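Local coordinates for protein lymphotactin (PDB 2NYZ) that is a C-type chemokine that probably attracts lymphocytes, but not monocytes or neutrophils, by acting on chemokine receptors, at residues 28-31 against 37-40. Numbering follows the deposited sequence.
Sequences TITE and VIFI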
loop_
_atom_site.group_PDB
_atom_site.type_symbol
_atom_site.label_atom_id
_atom_site.label_comp_id
_atom_site.label_asym_id
_atom_site.label_seq_id
_atom_site.Cartn_x
_atom_site.Cartn_y
_atom_site.Cartn_z
ATOM N N THR D 28 21.880 13.455 32.808
ATOM C CA THR D 28 22.961 14.328 32.380
ATOM C C THR D 28 22.399 15.185 31.259
ATOM O O THR D 28 21.260 14.985 30.839
ATOM C CB THR D 28 24.154 13.519 31.836
ATOM O OG1 THR D 28 23.759 12.818 30.652
ATOM C CG2 THR D 28 24.618 12.503 32.860
ATOM N N ILE D 29 23.191 16.129 30.766
ATOM C CA ILE D 29 22.725 16.988 29.689
ATOM C C ILE D 29 23.783 17.207 28.626
ATOM O O ILE D 29 24.262 18.323 28.442
ATOM C CB ILE D 29 22.281 18.360 30.227
ATOM C CG1 ILE D 29 21.283 18.158 31.376
ATOM C CG2 ILE D 29 21.668 19.195 29.092
ATOM C CD1 ILE D 29 20.836 19.439 32.072
ATOM N N THR D 30 24.151 16.147 27.919
ATOM C CA THR D 30 25.156 16.281 26.874
ATOM C C THR D 30 24.661 17.332 25.890
ATOM O O THR D 30 23.458 17.447 25.651
ATOM C CB THR D 30 25.384 14.946 26.129
ATOM O OG1 THR D 30 24.205 14.602 25.393
ATOM C CG2 THR D 30 25.715 13.827 27.122
ATOM N N GLU D 31 25.587 18.101 25.322
ATOM C CA GLU D 31 25.212 19.150 24.382
ATOM C C GLU D 31 25.962 19.129 23.057
ATOM O O GLU D 31 27.011 19.756 22.921
ATOM C CB GLU D 31 25.395 20.527 25.026
ATOM C CG GLU D 31 24.886 20.617 26.453
ATOM C CD GLU D 31 24.671 22.045 26.908
ATOM O OE1 GLU D 31 25.528 22.905 26.606
ATOM O OE2 GLU D 31 23.644 22.306 27.574
ATOM N N VAL D 37 18.629 15.648 27.204
ATOM C CA VAL D 37 18.678 15.150 28.560
ATOM C C VAL D 37 18.695 13.637 28.438
ATOM O O VAL D 37 17.791 13.049 27.841
ATOM C CB VAL D 37 17.423 15.547 29.344
ATOM C CG1 VAL D 37 17.445 14.890 30.716
ATOM C CG2 VAL D 37 17.341 17.057 29.464
ATOM N N ILE D 38 19.720 13.003 28.989
ATOM C CA ILE D 38 19.790 11.556 28.918
ATOM C C ILE D 38 19.416 10.953 30.260
ATOM O O ILE D 38 20.212 10.971 31.202
ATOM C CB ILE D 38 21.204 11.062 28.548
ATOM C CG1 ILE D 38 21.699 11.766 27.281
ATOM C CG2 ILE D 38 21.169 9.561 28.298
ATOM C CD1 ILE D 38 23.156 11.461 26.942
ATOM N N PHE D 39 18.201 10.430 30.356
ATOM C CA PHE D 39 17.769 9.807 31.599
ATOM C C PHE D 39 18.348 8.393 31.675
ATOM O O PHE D 39 18.524 7.726 30.656
ATOM C CB PHE D 39 16.242 9.735 31.659
ATOM C CG PHE D 39 15.573 11.069 31.757
ATOM C CD1 PHE D 39 15.759 11.874 32.875
ATOM C CD2 PHE D 39 14.741 11.517 30.743
ATOM C CE1 PHE D 39 15.120 13.105 32.982
ATOM C CE2 PHE D 39 14.098 12.743 30.839
ATOM C CZ PHE D 39 14.286 13.540 31.959
ATOM N N ILE D 40 18.663 7.942 32.880
ATOM C CA ILE D 40 19.184 6.599 33.067
ATOM C C ILE D 40 18.198 5.882 33.976
ATOM O O ILE D 40 18.196 6.114 35.179
ATOM C CB ILE D 40 20.554 6.625 33.741
ATOM C CG1 ILE D 40 21.545 7.403 32.863
ATOM C CG2 ILE D 40 21.036 5.207 33.978
ATOM C CD1 ILE D 40 22.952 7.515 33.446
#
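T28 and I38 pair at the loop end of the hairpin formed by strands 24-28 and 37-41, the first two strands of the chemokine sheet. This antiparallel sheet of three strands, with helix 54-64 packed across it, is the chemokine fold, here in its C-type form. The firmer of two backbone bonds runs from I38 N to T28 O at 3.1 Å. The donor sits above the plane of the T28 carbonyl, 39° out of it. The same oxygen also takes a CA-H...O contact from V37 CA at 3.4 Å. The return bond, T28 N to I38 O, is weak at 3.4 Å and bent to 139°.

The side chains of T28 and I38 lie on one face of the sheet. The T28 hydroxyl, OG1, comes to 3.7 Å from I38 CB. I38 then reaches toward T30 in the loop. Its CG1 is anti to the carbonyl carbon (chi1 -52°) and the chain runs on extended, which carries CD1 to T30. There CD1 meets T30 CG2 at 3.5 Å and T30 OG1 at 3.7 Å, with the two side chains crossing at about a right angle.

V37 and F39 belong to the other face. V37 CG1 lies over one face of the F39 ring, 3.6 Å above its plane and offset toward the rim. Both residues also pack on V56 of helix 54-64. I38 instead touches C11, of the C11-C48 disulfide, and an apolar side chain of a different protein in the assembly.

The contact thus joins one sound backbone bond to mixed methyl and hydroxyl packing. The buried I38 provides the apolar surface. T28 offers its hydroxyl, while T30 offers both its methyl and its hydroxyl.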